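Local structure of GTN Reductase (Agrobacterium tumefaciens, 5N6G) at residues T107-H112 with T128-D133; I222-T227 with R259-I264; H265-A270 with A304-D309. The protein probably catalyses the FMN-dependent, NAD(P)H-driven reduction of activated carbon-carbon double bonds, as Old Yellow Enzyme ene-reductases do, and binds 2-phenylacrylic acid beside the flavin. All coordinates share one frame; numbering follows the deposited sequence. Where two conformers were deposited one is given.

Contact 1 of 3, residues T107-H112 with T128-D133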
loop_
_atom_site.group_PDB
_atom_site.type_symbol
_atom_site.label_atom_id
_atom_site.label_comp_id
_atom_site.label_asym_id
_atom_site.label_seq_id
_atom_site.Cartn_x
_atom_site.Cartn_y
_atom_site.Cartn_z
ATOM N N THR A 107 -9.659 -19.380 4.052
ATOM C CA THR A 107 -9.290 -20.603 3.339
ATOM C C THR A 107 -9.868 -20.649 1.927
ATOM O O THR A 107 -9.222 -21.183 1.020
ATOM C CB THR A 107 -9.748 -21.824 4.120
ATOM O OG1 THR A 107 -11.170 -21.744 4.333
ATOM C CG2 THR A 107 -9.014 -21.921 5.446
ATOM N N SER A 108 -11.063 -20.089 1.713
ATOM C CA SER A 108 -11.704 -20.147 0.399
ATOM C C SER A 108 -10.950 -19.352 -0.672
ATOM O O SER A 108 -11.211 -19.539 -1.870
ATOM C CB SER A 108 -13.148 -19.644 0.513
ATOM O OG SER A 108 -13.141 -18.261 0.817
ATOM N N LEU A 109 -10.045 -18.452 -0.275
ATOM C CA LEU A 109 -9.235 -17.667 -1.196
ATOM C C LEU A 109 -7.855 -18.265 -1.435
ATOM O O LEU A 109 -7.149 -17.817 -2.348
ATOM C CB LEU A 109 -9.072 -16.230 -0.658
ATOM C CG LEU A 109 -10.370 -15.463 -0.422
ATOM C CD1 LEU A 109 -10.096 -14.165 0.365
ATOM C CD2 LEU A 109 -11.044 -15.156 -1.743
ATOM N N GLN A 110 -7.432 -19.223 -0.606
ATOM C CA GLN A 110 -6.086 -19.758 -0.617
ATOM C C GLN A 110 -5.962 -20.907 -1.605
ATOM O O GLN A 110 -6.927 -21.647 -1.837
ATOM C CB GLN A 110 -5.712 -20.261 0.774
ATOM C CG GLN A 110 -5.553 -19.113 1.738
ATOM C CD GLN A 110 -4.368 -18.261 1.403
ATOM O OE1 GLN A 110 -3.269 -18.770 1.123
ATOM N NE2 GLN A 110 -4.568 -16.959 1.399
ATOM N N PRO A 111 -4.773 -21.099 -2.165
ATOM C CA PRO A 111 -4.557 -22.292 -2.983
ATOM C C PRO A 111 -4.755 -23.544 -2.140
ATOM O O PRO A 111 -4.396 -23.597 -0.960
ATOM C CB PRO A 111 -3.114 -22.137 -3.480
ATOM C CG PRO A 111 -2.486 -21.135 -2.608
ATOM C CD PRO A 111 -3.558 -20.284 -2.034
ATOM N N HIS A 112 -5.390 -24.532 -2.742
ATOM C CA HIS A 112 -5.670 -25.815 -2.110
ATOM C C HIS A 112 -6.624 -25.686 -0.930
ATOM O O HIS A 112 -6.800 -26.654 -0.178
ATOM C CB HIS A 112 -4.385 -26.499 -1.633
ATOM C CG HIS A 112 -3.285 -26.484 -2.644
ATOM N ND1 HIS A 112 -2.029 -25.991 -2.365
ATOM C CD2 HIS A 112 -3.251 -26.897 -3.931
ATOM C CE1 HIS A 112 -1.268 -26.104 -3.439
ATOM N NE2 HIS A 112 -1.986 -26.650 -4.403
ATOM N N THR A 128 -13.216 -10.450 6.515
ATOM C CA THR A 128 -12.873 -10.329 5.115
ATOM C C THR A 128 -14.106 -10.545 4.251
ATOM O O THR A 128 -15.210 -10.783 4.744
ATOM C CB THR A 128 -11.758 -11.292 4.700
ATOM O OG1 THR A 128 -11.516 -11.081 3.316
ATOM C CG2 THR A 128 -12.123 -12.763 4.930
ATOM N N TYR A 129 -13.903 -10.442 2.939
ATOM C CA TYR A 129 -14.972 -10.534 1.951
ATOM C C TYR A 129 -14.670 -11.738 1.072
ATOM O O TYR A 129 -13.606 -11.799 0.449
ATOM C CB TYR A 129 -15.063 -9.255 1.111
ATOM C CG TYR A 129 -14.672 -7.962 1.828
ATOM C CD1 TYR A 129 -14.905 -7.787 3.186
ATOM C CD2 TYR A 129 -14.074 -6.913 1.136
ATOM C CE1 TYR A 129 -14.545 -6.622 3.834
ATOM C CE2 TYR A 129 -13.721 -5.732 1.781
ATOM C CZ TYR A 129 -13.961 -5.600 3.131
ATOM O OH TYR A 129 -13.620 -4.445 3.788
ATOM N N ILE A 130 -15.594 -12.696 1.035
ATOM C CA ILE A 130 -15.401 -13.972 0.343
ATOM C C ILE A 130 -16.545 -14.254 -0.625
ATOM O O ILE A 130 -17.577 -13.581 -0.619
ATOM C CB ILE A 130 -15.234 -15.161 1.316
ATOM C CG1 ILE A 130 -16.486 -15.349 2.176
ATOM C CG2 ILE A 130 -13.995 -14.945 2.184
ATOM C CD1 ILE A 130 -16.574 -16.718 2.805
ATOM N N ILE A 131 -16.325 -15.270 -1.472
ATOM C CA ILE A 131 -17.321 -15.751 -2.431
ATOM C C ILE A 131 -17.562 -17.237 -2.189
ATOM O O ILE A 131 -16.622 -18.038 -2.207
ATOM C CB ILE A 131 -16.871 -15.508 -3.886
ATOM C CG1 ILE A 131 -16.611 -14.011 -4.133
ATOM C CG2 ILE A 131 -17.908 -16.064 -4.881
ATOM C CD1 ILE A 131 -17.810 -13.093 -3.849
ATOM N N ASN A 132 -18.821 -17.605 -1.996
ATOM C CA ASN A 132 -19.190 -18.990 -1.745
ATOM C C ASN A 132 -19.166 -19.798 -3.045
ATOM O O ASN A 132 -18.982 -19.265 -4.142
ATOM C CB ASN A 132 -20.579 -19.064 -1.104
ATOM C CG ASN A 132 -20.634 -18.407 0.275
ATOM O OD1 ASN A 132 -19.760 -18.623 1.114
ATOM N ND2 ASN A 132 -21.673 -17.611 0.512
ATOM N N ASP A 133 -19.369 -21.113 -2.909
ATOM C CA ASP A 133 -19.376 -21.987 -4.080
ATOM C C ASP A 133 -20.473 -21.591 -5.063
ATOM O O ASP A 133 -20.285 -21.675 -6.282
ATOM C CB ASP A 133 -19.550 -23.444 -3.643
ATOM C CG ASP A 133 -18.341 -23.976 -2.892
ATOM O OD1 ASP A 133 -17.247 -23.385 -3.025
ATOM O OD2 ASP A 133 -18.483 -24.988 -2.174
HETATM O O HOH W 1 -14.152 -17.140 -1.659
#

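Contact 2 of 3, residues I222-T227 with R259-I264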
loop_
_atom_site.group_PDB
_atom_site.type_symbol
_atom_site.label_atom_id
_atom_site.label_comp_id
_atom_site.label_asym_id
_atom_site.label_seq_id
_atom_site.Cartn_x
_atom_site.Cartn_y
_atom_site.Cartn_z
ATOM N N ILE A 222 13.945 -4.840 -10.129
ATOM C CA ILE A 222 13.463 -3.716 -10.929
ATOM C C ILE A 222 14.264 -2.439 -10.744
ATOM O O ILE A 222 14.018 -1.475 -11.485
ATOM C CB ILE A 222 11.974 -3.417 -10.665
ATOM C CG1 ILE A 222 11.767 -2.855 -9.246
ATOM C CG2 ILE A 222 11.128 -4.666 -10.931
ATOM C CD1 ILE A 222 10.348 -2.345 -9.005
ATOM N N GLY A 223 15.215 -2.402 -9.815
ATOM C CA GLY A 223 15.963 -1.194 -9.531
ATOM C C GLY A 223 15.431 -0.486 -8.296
ATOM O O GLY A 223 14.222 -0.293 -8.141
ATOM N N ALA A 224 16.345 -0.071 -7.415
ATOM C CA ALA A 224 15.937 0.630 -6.207
ATOM C C ALA A 224 15.226 1.939 -6.532
ATOM O O ALA A 224 14.316 2.354 -5.798
ATOM C CB ALA A 224 17.165 0.888 -5.323
ATOM N N GLY A 225 15.588 2.569 -7.646
ATOM C CA GLY A 225 14.959 3.819 -8.050
ATOM C C GLY A 225 13.532 3.680 -8.544
ATOM O O GLY A 225 12.896 4.701 -8.853
ATOM N N ARG A 226 13.034 2.453 -8.689
ATOM C CA ARG A 226 11.633 2.227 -9.016
ATOM C C ARG A 226 10.909 1.523 -7.874
ATOM O O ARG A 226 9.808 0.991 -8.090
ATOM C CB ARG A 226 11.483 1.423 -10.313
ATOM C CG ARG A 226 12.118 2.150 -11.476
ATOM C CD ARG A 226 11.708 1.620 -12.828
ATOM N NE ARG A 226 12.225 2.525 -13.865
ATOM C CZ ARG A 226 11.619 3.634 -14.300
ATOM N NH1 ARG A 226 10.433 4.011 -13.828
ATOM N NH2 ARG A 226 12.201 4.377 -15.234
ATOM N N THR A 227 11.520 1.474 -6.686
ATOM C CA THR A 227 10.990 0.761 -5.521
ATOM C C THR A 227 10.680 1.735 -4.396
ATOM O O THR A 227 11.561 2.475 -3.951
ATOM C CB THR A 227 11.981 -0.299 -5.033
ATOM O OG1 THR A 227 12.321 -1.183 -6.111
ATOM C CG2 THR A 227 11.388 -1.087 -3.886
ATOM N N ARG A 259 19.484 2.321 1.042
ATOM C CA ARG A 259 19.103 1.503 -0.112
ATOM C C ARG A 259 18.645 2.269 -1.357
ATOM O O ARG A 259 18.159 1.640 -2.301
ATOM C CB ARG A 259 18.038 0.506 0.329
ATOM C CG ARG A 259 18.682 -0.605 1.180
ATOM C CD ARG A 259 17.724 -1.282 2.061
ATOM N NE ARG A 259 18.163 -2.622 2.436
ATOM C CZ ARG A 259 18.879 -2.927 3.519
ATOM N NH1 ARG A 259 19.292 -1.994 4.373
ATOM N NH2 ARG A 259 19.165 -4.198 3.764
ATOM N N ASN A 260 18.797 3.584 -1.409
ATOM C CA ASN A 260 18.587 4.318 -2.659
ATOM C C ASN A 260 17.169 4.138 -3.206
ATOM O O ASN A 260 16.961 4.083 -4.421
ATOM C CB ASN A 260 19.626 3.896 -3.697
ATOM C CG ASN A 260 21.031 4.286 -3.287
ATOM O OD1 ASN A 260 21.893 3.440 -3.044
ATOM N ND2 ASN A 260 21.257 5.579 -3.195
ATOM N N LEU A 261 16.177 4.135 -2.315
ATOM C CA LEU A 261 14.793 3.897 -2.702
ATOM C C LEU A 261 14.138 5.152 -3.277
ATOM O O LEU A 261 14.567 6.295 -3.037
ATOM C CB LEU A 261 13.971 3.388 -1.519
ATOM C CG LEU A 261 14.437 2.064 -0.893
ATOM C CD1 LEU A 261 13.484 1.675 0.201
ATOM C CD2 LEU A 261 14.525 0.964 -1.945
ATOM N N ALA A 262 13.055 4.916 -4.032
ATOM C CA ALA A 262 12.367 5.995 -4.738
ATOM C C ALA A 262 11.521 6.840 -3.797
ATOM O O ALA A 262 11.500 8.072 -3.920
ATOM C CB ALA A 262 11.497 5.414 -5.847
ATOM N N PHE A 263 10.869 6.206 -2.830
ATOM C CA PHE A 263 9.963 6.914 -1.936
ATOM C C PHE A 263 9.650 6.072 -0.712
ATOM O O PHE A 263 9.694 4.835 -0.735
ATOM C CB PHE A 263 8.653 7.345 -2.639
ATOM C CG PHE A 263 7.807 6.205 -3.176
ATOM C CD1 PHE A 263 8.018 5.735 -4.471
ATOM C CD2 PHE A 263 6.801 5.622 -2.407
ATOM C CE1 PHE A 263 7.250 4.690 -4.994
ATOM C CE2 PHE A 263 6.022 4.579 -2.933
ATOM C CZ PHE A 263 6.251 4.119 -4.214
ATOM N N ILE A 264 9.329 6.792 0.367
ATOM C CA ILE A 264 8.763 6.249 1.592
ATOM C C ILE A 264 7.392 6.885 1.752
ATOM O O ILE A 264 7.274 8.116 1.737
ATOM C CB ILE A 264 9.621 6.577 2.834
ATOM C CG1 ILE A 264 11.118 6.306 2.588
ATOM C CG2 ILE A 264 9.058 5.845 4.062
ATOM C CD1 ILE A 264 11.459 4.837 2.383
#

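Contact 3 of 3, residues H265-A270 with A304-D309. With FMN (flavin mononucleotide), chain B.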
loop_
_atom_site.group_PDB
_atom_site.type_symbol
_atom_site.label_atom_id
_atom_site.label_comp_id
_atom_site.label_asym_id
_atom_site.label_seq_id
_atom_site.Cartn_x
_atom_site.Cartn_y
_atom_site.Cartn_z
ATOM N N HIS A 265 6.366 6.058 1.913
ATOM C CA HIS A 265 4.993 6.500 2.077
ATOM C C HIS A 265 4.551 6.141 3.485
ATOM O O HIS A 265 4.508 4.958 3.840
ATOM C CB HIS A 265 4.119 5.832 1.012
ATOM C CG HIS A 265 2.695 6.262 0.997
ATOM N ND1 HIS A 265 1.827 5.829 0.024
ATOM C CD2 HIS A 265 1.970 7.054 1.821
ATOM C CE1 HIS A 265 0.633 6.351 0.231
ATOM N NE2 HIS A 265 0.688 7.097 1.315
ATOM N N VAL A 266 4.251 7.151 4.299
ATOM C CA VAL A 266 3.980 6.955 5.720
ATOM C C VAL A 266 2.536 7.321 6.036
ATOM O O VAL A 266 2.076 8.424 5.709
ATOM C CB VAL A 266 4.956 7.766 6.594
ATOM C CG1 VAL A 266 4.859 9.254 6.299
ATOM C CG2 VAL A 266 4.709 7.504 8.071
ATOM N N VAL A 267 1.842 6.399 6.700
ATOM C CA VAL A 267 0.530 6.634 7.300
ATOM C C VAL A 267 0.770 7.204 8.686
ATOM O O VAL A 267 1.350 6.538 9.555
ATOM C CB VAL A 267 -0.293 5.335 7.381
ATOM C CG1 VAL A 267 -1.646 5.577 8.057
ATOM C CG2 VAL A 267 -0.489 4.712 5.993
ATOM N N GLU A 268 0.292 8.421 8.912
ATOM C CA GLU A 268 0.471 9.116 10.174
ATOM C C GLU A 268 -0.760 8.879 11.041
ATOM O O GLU A 268 -1.827 9.449 10.792
ATOM C CB GLU A 268 0.712 10.602 9.914
ATOM C CG GLU A 268 1.987 10.815 9.102
ATOM C CD GLU A 268 2.215 12.257 8.670
ATOM O OE1 GLU A 268 1.238 12.979 8.351
ATOM O OE2 GLU A 268 3.397 12.653 8.637
ATOM N N GLY A 269 -0.611 8.043 12.060
ATOM C CA GLY A 269 -1.709 7.727 12.948
ATOM C C GLY A 269 -2.435 6.445 12.593
ATOM O O GLY A 269 -1.940 5.577 11.876
ATOM N N ALA A 270 -3.641 6.322 13.140
ATOM C CA ALA A 270 -4.483 5.183 12.801
ATOM C C ALA A 270 -5.017 5.351 11.385
ATOM O O ALA A 270 -5.542 6.409 11.032
ATOM C CB ALA A 270 -5.629 5.062 13.805
ATOM N N ALA A 304 3.424 11.623 2.697
ATOM C CA ALA A 304 2.669 11.472 3.929
ATOM C C ALA A 304 1.196 11.309 3.620
ATOM O O ALA A 304 0.695 11.833 2.631
ATOM C CB ALA A 304 2.844 12.678 4.849
ATOM N N ASN A 305 0.515 10.594 4.509
ATOM C CA ASN A 305 -0.891 10.282 4.370
ATOM C C ASN A 305 -1.563 10.283 5.728
ATOM O O ASN A 305 -0.915 10.066 6.759
ATOM C CB ASN A 305 -1.082 8.903 3.737
ATOM C CG ASN A 305 -2.495 8.422 3.843
ATOM O OD1 ASN A 305 -2.835 7.624 4.717
ATOM N ND2 ASN A 305 -3.348 8.921 2.964
ATOM N N ASN A 306 -2.882 10.526 5.679
ATOM C CA ASN A 306 -3.917 10.223 6.661
ATOM C C ASN A 306 -4.498 11.508 7.244
ATOM O O ASN A 306 -3.864 12.217 8.038
ATOM C CB ASN A 306 -3.435 9.292 7.774
ATOM C CG ASN A 306 -4.598 8.796 8.630
ATOM O OD1 ASN A 306 -5.624 8.351 8.107
ATOM N ND2 ASN A 306 -4.467 8.923 9.950
ATOM N N GLY A 307 -5.711 11.840 6.815
ATOM C CA GLY A 307 -6.421 12.975 7.368
ATOM C C GLY A 307 -6.010 14.328 6.839
ATOM O O GLY A 307 -6.376 15.342 7.439
ATOM N N TYR A 308 -5.251 14.390 5.752
ATOM C CA TYR A 308 -4.888 15.683 5.186
ATOM C C TYR A 308 -6.079 16.310 4.479
ATOM O O TYR A 308 -6.972 15.616 3.988
ATOM C CB TYR A 308 -3.733 15.525 4.199
ATOM C CG TYR A 308 -2.406 15.404 4.872
ATOM C CD1 TYR A 308 -1.687 16.536 5.199
ATOM C CD2 TYR A 308 -1.875 14.163 5.206
ATOM C CE1 TYR A 308 -0.461 16.456 5.824
ATOM C CE2 TYR A 308 -0.631 14.067 5.849
ATOM C CZ TYR A 308 0.058 15.229 6.159
ATOM O OH TYR A 308 1.274 15.192 6.788
ATOM N N ASP A 309 -6.080 17.643 4.437
ATOM C CA ASP A 309 -7.001 18.437 3.633
ATOM C C ASP A 309 -6.181 19.469 2.866
ATOM O O ASP A 309 -4.947 19.468 2.916
ATOM C CB ASP A 309 -8.105 19.073 4.492
ATOM C CG ASP A 309 -7.583 20.081 5.524
ATOM O OD1 ASP A 309 -6.439 20.582 5.416
ATOM O OD2 ASP A 309 -8.351 20.382 6.459
HETATM N N1 FMN B . -4.320 1.372 2.264
HETATM C C2 FMN B . -3.404 0.585 1.611
HETATM O O2 FMN B . -2.186 0.619 1.895
HETATM N N3 FMN B . -3.826 -0.242 0.593
HETATM C C4 FMN B . -5.132 -0.404 0.169
HETATM O O4 FMN B . -5.397 -1.138 -0.782
HETATM C C4A FMN B . -6.095 0.405 0.884
HETATM N N5 FMN B . -7.351 0.336 0.521
HETATM C C5A FMN B . -8.235 1.229 1.101
HETATM C C6 FMN B . -9.548 1.249 0.645
HETATM C C7 FMN B . -10.447 2.200 1.107
HETATM C C7M FMN B . -11.853 2.201 0.558
HETATM C C8 FMN B . -10.039 3.147 2.052
HETATM C C8M FMN B . -10.969 4.230 2.527
HETATM C C9 FMN B . -8.731 3.119 2.532
HETATM C C9A FMN B . -7.828 2.171 2.053
HETATM N N10 FMN B . -6.468 2.189 2.433
HETATM C C10 FMN B . -5.582 1.299 1.889
HETATM C "C1'" FMN B . -5.994 3.295 3.277
HETATM C "C2'" FMN B . -5.797 4.561 2.452
HETATM O "O2'" FMN B . -4.737 4.388 1.505
HETATM C "C3'" FMN B . -5.496 5.794 3.306
HETATM O "O3'" FMN B . -4.358 5.540 4.126
HETATM C "C4'" FMN B . -6.657 6.212 4.207
HETATM O "O4'" FMN B . -7.856 6.345 3.439
HETATM C "C5'" FMN B . -6.359 7.488 4.973
HETATM O "O5'" FMN B . -6.166 8.589 4.062
HETATM P P FMN B . -7.265 9.751 3.778
HETATM O O1P FMN B . -7.468 10.447 5.106
HETATM O O2P FMN B . -8.523 9.018 3.344
HETATM O O3P FMN B . -6.649 10.594 2.723
#

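Contact 1 of 3, residues T107-H112 with T128-D133
L109 meets Y129 at the backbone and not at the aromatic ring: methyl CD1 lies 4.2 Å from Y129 O, while the phenol leaves the strand on the side away from 107-112. There the Y129 ring meets those of F139 and Y65, both at steeply inclined planes, and it touches the bound 2-phenylacrylic acid. On the near side I130 is the counterpart of the loop. Its chi1 of 62° sets CG1 in the crowded position between backbone N and carbonyl carbon, leaving CG2 to face S108 and L109; CG2 lies 3.7 Å from S108 OG and 4.4 Å from L109 CD1. A beta-branched residue suits this strand, which pairs antiparallel with 137-141 as a hairpin in the long excursion after barrel strand 94-99. The loop side is a short 3-10 turn, closed by Q110 N on T107 O at 3.1 Å. Serine is apt on it, being small enough to admit I130 yet polar at its tip: S108 OG is hydrogen-bonded to H106 ND1 and, at 2.9 Å, to a water. That water in turn accepts from I131 N, also at 2.9 Å, bridging loop and strand. At the start of the segment, the buried T128 OG1 is hydrogen-bonded to G64 O.

Contact 2 of 3, residues I222-T227 with R259-I264
One direct hydrogen bond joins A262 to T227: A262 N donates to T227 O at 2.9 Å and 160°. The polar bonds within 222-227 shape the turn that presents this carbonyl. R226 N and T227 OG1 grip G223 O from opposite faces of its plane, the hydroxyl at 2.9 Å; a chi1 of -55° places OG1 beside its own backbone N, on the side from which G223 O can be met. G223, leaving helix 204-222 with a phi of 100°, takes a backbone shape where a CB would press on the preceding carbonyl. Van der Waals packing is close, which suits small residues. A224 CB rests against R259 O and N260 O, 3.3 Å from each, and A262 CB lies 3.4 Å from G225 O. L261 adds a CA-H...O contact of 3.5 Å from its CA to A224 O, and its methyl CD2 bridges A224 CB and T227 CB, at 4.3 Å from the former. Salt-bridging R259 to D216 ties the second segment to helix 204-222, on which L261 also packs through V215. T227 and F263 begin adjacent parallel barrel strands, 227-231 and 263-267, with F263 reaching strand 301-305 on the far side.

Contact 3 of 3, residues H265-A270 with A304-D309
N305 lies beside V267 and against H265 while its amide turns to the ribityl chain of flavin mononucleotide. With CG anti to the backbone N (chi1 168°), OD1 accepts from FMN O3' at 2.6 Å and ND2 donates to FMN O5' at 3.0 Å. An asparagine suits this place because one flat group supplies both an acceptor and a donor. G307 N, in a turn whose positive phi favours glycine, donates to phosphate oxygen O1P at 2.8 Å. Behind this first shell, H265 meets N305 CB with its ring edge, NE2 at 3.5 Å, and its ND1 is hydrogen-bonded to E176. N306 turns its amide toward the other segment: ND2 donates to E268 O at 2.8 Å and 161°, with that oxygen close to the amide plane, while OD1 accepts from G272 N. E268 sends an extended chain to Y308, whose OH donates to the syn side of OE1 at 2.7 Å; carboxylate and ring planes are 27° apart. R275 forms a salt bridge with the same OE1 and a cation-pi contact with the Y308 ring, so the buried carboxylate probably stays ionised. Underneath runs parallel pairing: N305 N donates to V266 O at 2.9 Å and E268 N to N305 O at 3.0 Å. V266 and A304 form the opposite face of this pair, V266 packing on F289 of helix 286-295, which completes the beta-alpha-beta unit between strands 263-267 and 301-305. Beyond, A304 is backbone-bonded to A324 of strand 324-327, and D309 N-caps helix 310-318.

In the fold
The three contacts come one after another along the chain. Contact 1 lies in the excursion after barrel strand 94-99, its centre about 34 Å from that of contact 2 and about 31 Å from that of contact 3, on the other side of the chain's centre from both. Contacts 2 and 3 adjoin in sequence and share strand 263-267, with centres about 21 Å apart: contact 2 is at the start of the strand, contact 3 at its C-terminal end, where the TIM barrel holds the cofactor. Thus contact 3 touches the ribityl-phosphate part of the flavin, contact 1 includes Y129, whose ring touches the bound 2-phenylacrylic acid, and contact 2 joins the starts of two neighbouring strands at the opposite end of the barrel from the flavin.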